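PDB 3CYM: HRDC domain-containing protein from Bifidobacterium adolescentis ATCC 15703, which is uncharacterized but probably acts as a 3'-5' exonuclease on nucleic acid, with a substrate not yet known. Local coordinates for residues Glu15-Val20 and Asp164-Ala169; His38-Ala43 and Val95-Asp100; Asp44-Ser49 and Asp57-Phe62; Ala82-Phe87 and Asp109-Glu114. One frame throughout, in Å; residues are numbered along the deposited sequence.

In the fold
From the N terminus, the loop 15-20 runs into edge strand 20-21 and meets helix 163-174; interaction 1 thereby closes the widest loop, with the other three contacts lying between its ends. Interaction 2 pairs strand 40-47 with strand 95-98 and encloses interaction 3, the hairpin of strands 40-47 and 57-65. Interaction 4 opens after that hairpin has closed and ties the start of helix 84-91 to the end of helix 101-111; its segments alternate with those of interaction 2, so the two cross. Phe62 touches both interaction 2 and interaction 4, while Ala169 meets Gln61 and Leu59, joining interaction 1 to interaction 3 across the exonuclease fold.

Interaction 1 of 4, residues Glu15-Val20 and Asp164-Ala169; sequences EGVPNV and DWRNYA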
# COMPACT_ATOMS: atom_id res chain seq x y z
N GLU A 15 -11.12 -12.97 -23.88
CA GLU A 15 -10.94 -12.18 -25.09
C GLU A 15 -9.51 -12.22 -25.61
O GLU A 15 -9.20 -11.65 -26.66
CB GLU A 15 -11.36 -10.72 -24.83
CG GLU A 15 -12.73 -10.32 -25.38
CD GLU A 15 -13.87 -11.23 -24.94
OE1 GLU A 15 -14.72 -11.56 -25.80
OE2 GLU A 15 -13.93 -11.62 -23.75
N GLY A 16 -8.64 -12.92 -24.89
CA GLY A 16 -7.24 -13.05 -25.26
C GLY A 16 -6.38 -12.02 -24.56
O GLY A 16 -6.89 -11.14 -23.85
N VAL A 17 -5.07 -12.14 -24.76
CA VAL A 17 -4.09 -11.21 -24.19
C VAL A 17 -4.11 -9.91 -25.00
O VAL A 17 -3.85 -9.92 -26.21
CB VAL A 17 -2.67 -11.82 -24.19
CG1 VAL A 17 -1.74 -11.00 -23.32
CG2 VAL A 17 -2.72 -13.24 -23.67
N PRO A 18 -4.46 -8.78 -24.34
CA PRO A 18 -4.52 -7.48 -25.00
C PRO A 18 -3.15 -6.90 -25.33
O PRO A 18 -2.15 -7.26 -24.71
CB PRO A 18 -5.22 -6.59 -23.95
CG PRO A 18 -5.66 -7.49 -22.88
CD PRO A 18 -4.82 -8.71 -22.92
N ASN A 19 -3.12 -6.01 -26.32
CA ASN A 19 -1.95 -5.19 -26.60
C ASN A 19 -1.99 -3.99 -25.68
O ASN A 19 -3.07 -3.57 -25.24
CB ASN A 19 -1.95 -4.69 -28.05
CG ASN A 19 -1.97 -5.82 -29.06
OD1 ASN A 19 -1.69 -6.97 -28.74
ND2 ASN A 19 -2.29 -5.47 -30.30
N VAL A 20 -0.83 -3.44 -25.38
CA VAL A 20 -0.75 -2.25 -24.54
C VAL A 20 -1.23 -1.01 -25.34
O VAL A 20 -0.96 -0.88 -26.53
CB VAL A 20 0.67 -2.09 -23.92
CG1 VAL A 20 1.74 -2.02 -24.99
CG2 VAL A 20 0.76 -0.89 -22.97
N ASP A 164 3.55 -12.48 -21.39
CA ASP A 164 3.17 -13.11 -20.12
C ASP A 164 2.74 -12.10 -19.06
O ASP A 164 1.76 -12.34 -18.33
CB ASP A 164 4.33 -13.94 -19.56
CG ASP A 164 4.61 -15.19 -20.36
OD1 ASP A 164 3.65 -15.95 -20.66
OD2 ASP A 164 5.79 -15.43 -20.68
N TRP A 165 3.46 -10.97 -19.01
CA TRP A 165 3.20 -9.88 -18.06
C TRP A 165 1.89 -9.17 -18.40
O TRP A 165 1.11 -8.85 -17.50
CB TRP A 165 4.33 -8.85 -18.10
CG TRP A 165 5.67 -9.32 -17.57
CD1 TRP A 165 6.10 -10.61 -17.41
CD2 TRP A 165 6.76 -8.48 -17.18
NE1 TRP A 165 7.39 -10.62 -16.93
CE2 TRP A 165 7.82 -9.33 -16.78
CE3 TRP A 165 6.95 -7.09 -17.12
CZ2 TRP A 165 9.05 -8.84 -16.33
CZ3 TRP A 165 8.16 -6.60 -16.66
CH2 TRP A 165 9.20 -7.47 -16.28
N ARG A 166 1.69 -8.92 -19.70
CA ARG A 166 0.45 -8.33 -20.20
C ARG A 166 -0.73 -9.23 -19.84
O ARG A 166 -1.79 -8.76 -19.49
CB ARG A 166 0.51 -8.11 -21.71
CG ARG A 166 1.28 -6.86 -22.13
CD ARG A 166 1.05 -6.52 -23.60
NE ARG A 166 1.86 -7.32 -24.51
CZ ARG A 166 1.41 -8.33 -25.26
NH1 ARG A 166 0.12 -8.67 -25.22
NH2 ARG A 166 2.23 -9.00 -26.05
N ASN A 167 -0.51 -10.55 -19.94
CA ASN A 167 -1.49 -11.56 -19.57
C ASN A 167 -1.84 -11.54 -18.08
O ASN A 167 -3.03 -11.59 -17.71
CB ASN A 167 -1.00 -12.95 -20.00
CG ASN A 167 -2.03 -14.03 -19.77
OD1 ASN A 167 -3.19 -13.88 -20.12
ND2 ASN A 167 -1.60 -15.14 -19.18
N TYR A 168 -0.81 -11.44 -17.23
CA TYR A 168 -0.98 -11.27 -15.79
C TYR A 168 -1.80 -10.02 -15.46
O TYR A 168 -2.71 -10.08 -14.64
CB TYR A 168 0.39 -11.19 -15.08
CG TYR A 168 0.32 -10.81 -13.60
CD1 TYR A 168 0.24 -11.80 -12.60
CD2 TYR A 168 0.34 -9.47 -13.20
CE1 TYR A 168 0.18 -11.45 -11.24
CE2 TYR A 168 0.28 -9.12 -11.85
CZ TYR A 168 0.20 -10.11 -10.88
OH TYR A 168 0.14 -9.75 -9.55
N ALA A 169 -1.45 -8.90 -16.09
CA ALA A 169 -2.10 -7.63 -15.83
C ALA A 169 -3.56 -7.61 -16.29
O ALA A 169 -4.42 -7.03 -15.63
CB ALA A 169 -1.32 -6.51 -16.48
O HOH W 1 -1.49 -9.21 -27.37
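Arg166 reaches from its helix across the extended loop 15-20, its side chain running at roughly a right angle to that of Val17, and its NH1 ends at the carbonyl oxygen of Pro18. This is the single direct hydrogen bond between the segments, 2.7 Å from NH1 to Pro18 O. It is bent, with 140° at the hydrogen; the nitrogen stands above the carbonyl plane, and the oxygen lies somewhat tilted from the guanidinium plane. CD lies beside the backbone N of Val20, and from there the bend at chi3 (-80°) turns the guanidinium toward the loop. A water extends the grip: it donates to Val17 O and to Asn19 OD1 and accepts a weak bond from the same NH1, so one nitrogen holds Pro18 directly and, through the water, Val17 and Asn19.

Val17 points at the helix and divides its methyls between two neighbours. CG1 lies 3.5 Å from Arg166 NH1 and 3.6 Å from the backbone N of Asn167, whereas CG2 abuts the Asn167 carboxamide, 3.6 Å from OD1. That OD1 is covered by the valine without a polar partner in the model, while ND2 on the other branch of the amide bonds to Ala11 O, further back in the N-terminal loop. Pro18 also touches Ile69, and Arg166 touches Leu71, both of strand 68-72. The arrangement is a surface loop-on-helix contact, laying the lead-in to edge strand 20-21 against helix 163-174 of the RNase H-like exonuclease fold.

Interaction 2 of 4, residues His38-Ala43 and Val95-Asp100; sequences HGSLAA and VWILHD
Leu41 and Trp96 sit side by side on neighbouring parallel strands, 40-43 and 95-98, whose axes approach to 4.6 Å with 29° between their directions. Leu41 uses both backbone groups: its N donates to Val95 O at 2.7 Å, and its O accepts from Ile97 N at 2.8 Å. The next bond runs from Ala43 N to Ile97 O, and beyond it a water links Ala43 O to His99 N where the strands part.

The Leu41 and Trp96 side chains point the same way. With CG anti to the backbone N (chi1 -175°), the leucine carries CD2 over the indole, 3.8 Å from the centroid of its six-membered ring and 16° off the normal, a CH-pi contact. Ala43 CB approaches the same ring obliquely, 3.9 Å from CE3, and also meets Leu98 CD1 at 3.8 Å. Toward the start of the strands, Ser40 CB rests 3.6 Å from Ile97 CD1, while its hydroxyl is hydrogen-bonded to Glu180.

Both strands are interior to the mixed sheet: 57-65 flanks 40-47, and 117-120 flanks 95-98. Helix 176-190 covers the face bearing Ala42 and Ile97 through Leu176 and Glu180, whereas on the face of Leu41 and Trp96 the leucine packs on Phe62 and the indole meets Phe108 of helix 101-111 edge-to-face.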
# COMPACT_ATOMS: atom_id res chain seq x y z
N HIS A 38 -21.51 -0.50 -20.54
CA HIS A 38 -22.43 -0.46 -19.40
C HIS A 38 -21.87 -1.18 -18.18
O HIS A 38 -20.91 -1.97 -18.28
CB HIS A 38 -23.78 -1.09 -19.77
CG HIS A 38 -24.54 -0.33 -20.82
ND1 HIS A 38 -25.62 0.47 -20.52
CD2 HIS A 38 -24.37 -0.26 -22.16
CE1 HIS A 38 -26.09 1.00 -21.64
NE2 HIS A 38 -25.34 0.58 -22.65
N GLY A 39 -22.46 -0.90 -17.02
CA GLY A 39 -22.04 -1.53 -15.77
C GLY A 39 -20.71 -1.02 -15.24
O GLY A 39 -20.19 -0.00 -15.70
N SER A 40 -20.15 -1.77 -14.30
CA SER A 40 -19.00 -1.35 -13.51
C SER A 40 -17.65 -1.41 -14.23
O SER A 40 -17.46 -2.18 -15.17
CB SER A 40 -18.91 -2.18 -12.23
OG SER A 40 -20.08 -2.10 -11.46
N LEU A 41 -16.71 -0.60 -13.75
CA LEU A 41 -15.36 -0.56 -14.27
C LEU A 41 -14.43 -1.39 -13.38
O LEU A 41 -14.13 -1.01 -12.24
CB LEU A 41 -14.86 0.88 -14.35
CG LEU A 41 -13.48 1.12 -14.98
CD1 LEU A 41 -13.51 0.97 -16.50
CD2 LEU A 41 -12.94 2.47 -14.61
N ALA A 42 -14.00 -2.54 -13.88
CA ALA A 42 -12.93 -3.32 -13.25
C ALA A 42 -11.63 -2.54 -13.41
O ALA A 42 -11.28 -2.16 -14.52
CB ALA A 42 -12.82 -4.68 -13.91
N ALA A 43 -10.91 -2.31 -12.31
CA ALA A 43 -9.68 -1.52 -12.34
C ALA A 43 -8.52 -2.15 -11.57
O ALA A 43 -8.73 -2.93 -10.64
CB ALA A 43 -9.93 -0.11 -11.82
N VAL A 95 -19.21 2.51 -11.10
CA VAL A 95 -18.58 1.89 -9.95
C VAL A 95 -17.21 1.33 -10.35
O VAL A 95 -17.10 0.56 -11.30
CB VAL A 95 -19.49 0.77 -9.36
CG1 VAL A 95 -18.79 0.03 -8.21
CG2 VAL A 95 -20.81 1.34 -8.88
N TRP A 96 -16.18 1.74 -9.65
CA TRP A 96 -14.87 1.16 -9.85
C TRP A 96 -14.73 -0.05 -8.93
O TRP A 96 -15.02 0.03 -7.73
CB TRP A 96 -13.79 2.19 -9.54
CG TRP A 96 -13.70 3.33 -10.51
CD1 TRP A 96 -14.72 4.10 -10.98
CD2 TRP A 96 -12.50 3.86 -11.11
NE1 TRP A 96 -14.25 5.06 -11.84
CE2 TRP A 96 -12.89 4.93 -11.94
CE3 TRP A 96 -11.14 3.53 -11.02
CZ2 TRP A 96 -11.96 5.68 -12.69
CZ3 TRP A 96 -10.23 4.28 -11.75
CH2 TRP A 96 -10.64 5.33 -12.57
N ILE A 97 -14.34 -1.19 -9.50
CA ILE A 97 -14.03 -2.37 -8.71
C ILE A 97 -12.52 -2.49 -8.56
O ILE A 97 -11.78 -2.58 -9.56
CB ILE A 97 -14.59 -3.67 -9.33
CG1 ILE A 97 -16.04 -3.51 -9.75
CG2 ILE A 97 -14.49 -4.81 -8.33
CD1 ILE A 97 -16.39 -4.42 -10.87
N LEU A 98 -12.08 -2.47 -7.31
CA LEU A 98 -10.67 -2.56 -6.96
C LEU A 98 -10.53 -3.59 -5.86
O LEU A 98 -11.43 -3.74 -5.03
CB LEU A 98 -10.15 -1.20 -6.48
CG LEU A 98 -9.67 -0.14 -7.48
CD1 LEU A 98 -10.81 0.59 -8.16
CD2 LEU A 98 -8.79 0.88 -6.78
N HIS A 99 -9.43 -4.33 -5.87
CA HIS A 99 -9.10 -5.26 -4.79
C HIS A 99 -8.05 -4.57 -3.94
O HIS A 99 -6.94 -4.34 -4.42
CB HIS A 99 -8.56 -6.58 -5.34
CG HIS A 99 -8.46 -7.67 -4.31
ND1 HIS A 99 -9.53 -8.47 -3.96
CD2 HIS A 99 -7.43 -8.06 -3.53
CE1 HIS A 99 -9.16 -9.32 -3.02
NE2 HIS A 99 -7.89 -9.09 -2.74
N ASP A 100 -8.42 -4.22 -2.71
CA ASP A 100 -7.60 -3.40 -1.79
C ASP A 100 -7.35 -2.03 -2.42
O ASP A 100 -6.26 -1.73 -2.92
CB ASP A 100 -6.29 -4.12 -1.40
CG ASP A 100 -5.47 -3.37 -0.35
OD1 ASP A 100 -5.99 -2.44 0.31
OD2 ASP A 100 -4.28 -3.72 -0.19
O HOH W 2 -7.91 -4.17 -8.51

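Interaction 3 of 4, residues Asp44-Ser49 and Asp57-Phe62; sequences DAERAS and DWLVQF. With NA (sodium ion), chain B; NA (sodium ion), chain C.
Gln61 bonds to Glu46 through a carboxylate oxygen that also binds a sodium ion, which Asp44, two residues back on the glutamate's strand, shares. Asp44 spreads its carboxylate over two metals, OD2 binding the first sodium at 2.7 Å and OD1 the second at 2.8 Å. Glu46 OE2 binds the first at 2.7 Å, and Asp172 joins that site; two waters bridge the metals, one of them also donating to Ala45 O.

Gln61 lies alongside Asp44 but crosses Glu46 at about a right angle. Bent at chi2 (111°), it brings NE2 to the anti lone pair of Glu46 OE2, 3.0 Å away, the oxygen being tilted from the amide plane. That oxygen is thus held by both metal and amide, and NE2 also bonds to Ala169 O, which makes Gln61 a second-shell support of the site. A leucine here would probably leave Glu46 OE2 without its amide donor and the metal-binding carboxylate freer to turn.

Acidic residues of a central strand of the mixed sheet gathered round two metal ions recall the DnaQ-like 3'-5' exonucleases, consistent with the family assignment. The hairpin carrying them is antiparallel, with Asp44 opposite Gln61 in a hydrogen-bonded pair and Ala45 opposite Val60 in a non-hydrogen-bonded one. At Glu46 it is broken by a classic beta bulge: Glu46 O accepts from Trp58 N at 2.9 Å and more weakly from Leu59 N. Beyond the bulge, Arg47 makes its main salt bridge to Asp104 and a long, weakly hydrogen-bonded one to Asp57, NH1 to OD1 3.3 Å, while Ala48 CB rests against Trp58 CD1.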
# COMPACT_ATOMS: atom_id res chain seq x y z
N ASP A 44 -7.29 -1.81 -11.99
CA ASP A 44 -6.06 -2.19 -11.28
C ASP A 44 -4.88 -1.35 -11.77
O ASP A 44 -5.01 -0.60 -12.74
CB ASP A 44 -5.76 -3.69 -11.47
CG ASP A 44 -4.98 -4.27 -10.33
OD1 ASP A 44 -4.75 -3.57 -9.33
OD2 ASP A 44 -4.56 -5.44 -10.42
N ALA A 45 -3.73 -1.49 -11.10
CA ALA A 45 -2.52 -0.79 -11.51
C ALA A 45 -1.28 -1.58 -11.11
O ALA A 45 -1.27 -2.25 -10.08
CB ALA A 45 -2.46 0.60 -10.91
N GLU A 46 -0.25 -1.47 -11.93
CA GLU A 46 1.04 -2.08 -11.61
C GLU A 46 2.09 -1.02 -11.34
O GLU A 46 2.11 0.03 -11.98
CB GLU A 46 1.50 -3.01 -12.73
CG GLU A 46 0.54 -4.15 -13.09
CD GLU A 46 0.08 -4.97 -11.89
OE1 GLU A 46 0.92 -5.37 -11.07
OE2 GLU A 46 -1.14 -5.23 -11.76
N ARG A 47 2.98 -1.31 -10.40
CA ARG A 47 4.09 -0.42 -10.09
C ARG A 47 5.41 -1.17 -9.97
O ARG A 47 5.45 -2.36 -9.67
CB ARG A 47 3.79 0.43 -8.85
CG ARG A 47 3.42 -0.34 -7.62
CD ARG A 47 2.67 0.57 -6.64
NE ARG A 47 1.39 0.98 -7.19
CZ ARG A 47 0.24 0.34 -7.00
NH1 ARG A 47 -0.87 0.81 -7.56
NH2 ARG A 47 0.18 -0.75 -6.25
N ALA A 48 6.50 -0.46 -10.21
CA ALA A 48 7.82 -1.08 -10.23
C ALA A 48 8.50 -0.94 -8.87
O ALA A 48 9.64 -0.46 -8.79
CB ALA A 48 8.65 -0.48 -11.34
N SER A 49 7.79 -1.35 -7.81
CA SER A 49 8.29 -1.29 -6.44
C SER A 49 9.50 -2.19 -6.26
O SER A 49 9.55 -3.29 -6.81
CB SER A 49 7.19 -1.73 -5.46
OG SER A 49 6.84 -3.08 -5.66
N ASP A 57 2.60 4.50 -11.08
CA ASP A 57 2.07 3.43 -11.87
C ASP A 57 2.81 3.34 -13.21
O ASP A 57 2.95 4.34 -13.92
CB ASP A 57 0.56 3.61 -12.10
CG ASP A 57 -0.25 3.53 -10.81
OD1 ASP A 57 0.24 2.97 -9.80
OD2 ASP A 57 -1.40 4.03 -10.80
N TRP A 58 3.30 2.15 -13.53
CA TRP A 58 3.91 1.87 -14.81
C TRP A 58 2.96 1.12 -15.74
O TRP A 58 3.29 0.83 -16.90
CB TRP A 58 5.23 1.13 -14.60
CG TRP A 58 6.30 2.08 -14.17
CD1 TRP A 58 6.62 2.42 -12.89
CD2 TRP A 58 7.15 2.85 -15.02
NE1 TRP A 58 7.63 3.35 -12.88
CE2 TRP A 58 7.98 3.63 -14.18
CE3 TRP A 58 7.31 2.95 -16.41
CZ2 TRP A 58 8.96 4.48 -14.68
CZ3 TRP A 58 8.27 3.80 -16.90
CH2 TRP A 58 9.08 4.57 -16.04
N LEU A 59 1.79 0.79 -15.20
CA LEU A 59 0.70 0.21 -15.98
C LEU A 59 -0.62 0.44 -15.25
O LEU A 59 -0.66 0.52 -14.02
CB LEU A 59 0.92 -1.29 -16.24
CG LEU A 59 -0.04 -1.99 -17.23
CD1 LEU A 59 0.01 -1.41 -18.64
CD2 LEU A 59 0.26 -3.46 -17.28
N VAL A 60 -1.69 0.55 -16.03
CA VAL A 60 -3.02 0.80 -15.51
C VAL A 60 -3.97 -0.11 -16.32
O VAL A 60 -3.90 -0.15 -17.54
CB VAL A 60 -3.32 2.32 -15.59
CG1 VAL A 60 -4.70 2.58 -15.98
CG2 VAL A 60 -2.98 3.01 -14.26
N GLN A 61 -4.81 -0.87 -15.62
CA GLN A 61 -5.61 -1.92 -16.25
C GLN A 61 -7.09 -1.69 -16.02
O GLN A 61 -7.51 -1.47 -14.88
CB GLN A 61 -5.25 -3.32 -15.73
CG GLN A 61 -3.79 -3.70 -15.80
CD GLN A 61 -3.15 -3.80 -14.43
OE1 GLN A 61 -2.46 -2.89 -14.01
NE2 GLN A 61 -3.38 -4.91 -13.74
N PHE A 62 -7.87 -1.75 -17.10
CA PHE A 62 -9.31 -1.57 -17.03
C PHE A 62 -10.08 -2.62 -17.80
O PHE A 62 -9.57 -3.19 -18.75
CB PHE A 62 -9.71 -0.18 -17.52
CG PHE A 62 -9.18 0.93 -16.68
CD1 PHE A 62 -9.58 1.05 -15.34
CD2 PHE A 62 -8.26 1.82 -17.18
CE1 PHE A 62 -9.07 2.06 -14.54
CE2 PHE A 62 -7.76 2.84 -16.39
CZ PHE A 62 -8.16 2.95 -15.05
NA NA B . -2.21 -6.41 -9.62
NA NA C . -3.31 -3.71 -6.98
O HOH W 3 -1.32 -4.45 -8.65
O HOH W 4 0.02 -7.32 -9.05
O HOH W 5 -2.48 3.37 -8.73
O HOH W 6 -3.49 -6.05 -7.67
O HOH W 7 -5.90 -3.59 -6.98
O HOH W 8 -4.07 -3.41 -4.70

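Interaction 4 of 4, residues Ala82-Phe87 and Asp109-Glu114; sequences ADWNDF and DELGME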
# COMPACT_ATOMS: atom_id res chain seq x y z
N ALA A 82 -2.01 12.48 -23.81
CA ALA A 82 -3.35 12.00 -23.49
C ALA A 82 -3.91 12.81 -22.32
O ALA A 82 -3.18 13.18 -21.39
CB ALA A 82 -3.33 10.52 -23.17
N ASP A 83 -5.20 13.09 -22.39
CA ASP A 83 -5.91 13.81 -21.35
C ASP A 83 -6.70 12.76 -20.56
O ASP A 83 -7.57 12.10 -21.11
CB ASP A 83 -6.85 14.82 -22.04
CG ASP A 83 -7.50 15.81 -21.07
OD1 ASP A 83 -8.28 16.65 -21.56
OD2 ASP A 83 -7.24 15.76 -19.85
N TRP A 84 -6.37 12.60 -19.28
CA TRP A 84 -7.05 11.63 -18.44
C TRP A 84 -8.48 12.06 -18.07
O TRP A 84 -9.25 11.26 -17.53
CB TRP A 84 -6.23 11.28 -17.18
CG TRP A 84 -5.18 10.22 -17.43
CD1 TRP A 84 -3.83 10.40 -17.53
CD2 TRP A 84 -5.41 8.81 -17.66
NE1 TRP A 84 -3.20 9.20 -17.78
CE2 TRP A 84 -4.14 8.21 -17.87
CE3 TRP A 84 -6.56 8.01 -17.69
CZ2 TRP A 84 -4.00 6.84 -18.11
CZ3 TRP A 84 -6.41 6.64 -17.93
CH2 TRP A 84 -5.13 6.07 -18.14
N ASN A 85 -8.81 13.31 -18.40
CA ASN A 85 -10.16 13.83 -18.19
C ASN A 85 -11.14 13.27 -19.22
O ASN A 85 -12.34 13.22 -18.98
CB ASN A 85 -10.17 15.37 -18.21
CG ASN A 85 -9.70 15.99 -16.88
OD1 ASN A 85 -10.33 16.92 -16.38
ND2 ASN A 85 -8.59 15.49 -16.33
N ASP A 86 -10.61 12.82 -20.36
CA ASP A 86 -11.41 12.12 -21.37
C ASP A 86 -11.91 10.81 -20.80
O ASP A 86 -13.05 10.41 -21.03
CB ASP A 86 -10.58 11.82 -22.62
CG ASP A 86 -10.07 13.07 -23.32
OD1 ASP A 86 -10.59 14.17 -23.06
OD2 ASP A 86 -9.13 12.93 -24.13
N PHE A 87 -11.03 10.15 -20.04
CA PHE A 87 -11.33 8.91 -19.34
C PHE A 87 -12.48 9.06 -18.34
O PHE A 87 -13.39 8.25 -18.32
CB PHE A 87 -10.07 8.39 -18.63
CG PHE A 87 -10.23 7.03 -18.06
CD1 PHE A 87 -9.92 5.92 -18.81
CD2 PHE A 87 -10.72 6.85 -16.77
CE1 PHE A 87 -10.08 4.66 -18.29
CE2 PHE A 87 -10.89 5.59 -16.24
CZ PHE A 87 -10.58 4.49 -17.00
N ASP A 109 -5.65 8.93 -8.49
CA ASP A 109 -5.82 10.35 -8.15
C ASP A 109 -4.69 11.21 -8.73
O ASP A 109 -4.94 12.28 -9.29
CB ASP A 109 -5.87 10.53 -6.63
CG ASP A 109 -5.95 11.98 -6.21
OD1 ASP A 109 -4.95 12.50 -5.65
OD2 ASP A 109 -7.00 12.60 -6.46
N GLU A 110 -3.46 10.71 -8.63
CA GLU A 110 -2.30 11.43 -9.16
C GLU A 110 -2.25 11.54 -10.68
O GLU A 110 -1.64 12.47 -11.20
CB GLU A 110 -1.00 10.87 -8.59
CG GLU A 110 -0.73 11.37 -7.18
CD GLU A 110 0.75 11.61 -6.90
OE1 GLU A 110 1.05 12.49 -6.06
OE2 GLU A 110 1.60 10.93 -7.52
N LEU A 111 -2.90 10.62 -11.39
CA LEU A 111 -3.02 10.75 -12.85
C LEU A 111 -4.18 11.68 -13.25
O LEU A 111 -4.27 12.11 -14.40
CB LEU A 111 -3.13 9.37 -13.51
CG LEU A 111 -1.82 8.57 -13.55
CD1 LEU A 111 -2.06 7.06 -13.63
CD2 LEU A 111 -0.92 9.01 -14.69
N GLY A 112 -5.04 11.99 -12.29
CA GLY A 112 -6.16 12.90 -12.52
C GLY A 112 -7.48 12.18 -12.72
O GLY A 112 -8.46 12.80 -13.15
N MET A 113 -7.51 10.89 -12.43
CA MET A 113 -8.74 10.12 -12.49
C MET A 113 -9.63 10.45 -11.28
O MET A 113 -9.14 10.82 -10.21
CB MET A 113 -8.46 8.62 -12.56
CG MET A 113 -8.05 8.12 -13.94
SD MET A 113 -7.41 6.44 -13.93
CE MET A 113 -5.69 6.73 -13.70
N GLU A 114 -10.94 10.34 -11.47
CA GLU A 114 -11.89 10.67 -10.41
C GLU A 114 -12.98 9.61 -10.25
O GLU A 114 -14.11 9.82 -10.69
CB GLU A 114 -12.51 12.05 -10.69
CG GLU A 114 -12.86 12.84 -9.43
CD GLU A 114 -14.28 12.62 -8.93
OE1 GLU A 114 -14.46 12.30 -7.74
OE2 GLU A 114 -15.23 12.79 -9.73
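Trp84, Met113 and Leu111 bury the most surface here, with the indole at the centre. Leu111 and Met113 approach the same face of the Trp84 ring, both offset toward its rim: Leu111 CB lies 4.2 Å from CD1, while Met113 CE sits 4.3 Å from the six-membered ring centroid and 10° off its normal, a CH-pi contact. At the indole nitrogen, Leu111 CD2 stands 3.8 Å from Trp84 NE1. The carbonyl oxygen of Leu111 lies against the base of the same side chain, 3.5 Å from Trp84 CB.

Met113 is shared by two rings. Its CG meets Trp84 CE3 at 4.0 Å and Phe87 CD2 at 4.1 Å, and the bend at chi3 (-91°) folds the methyl back over the indole. The sulfur makes oblique Met-aromatic contacts with both, 4.6 Å from the Trp84 six-membered ring centroid and 4.7 Å from that of Phe87. Phe87 in turn sets its CG at the edge of the indole, in its plane. A serine in place of Trp84 would probably open a gap beside Leu111 and leave Met113 CE and SD with one aromatic neighbour fewer.

Both helix ends that bring these residues together are capped. Asp83 is the N-cap of helix 84-91, its OD2 accepting from Asn85 N, and Gly112, the first residue past helix 101-111, has positive phi and closes it in a Schellman motif. The contact is thus a helix start meeting a helix end, a Met-aromatic cluster packed on Val60 and Phe62 of the central sheet in the exonuclease fold.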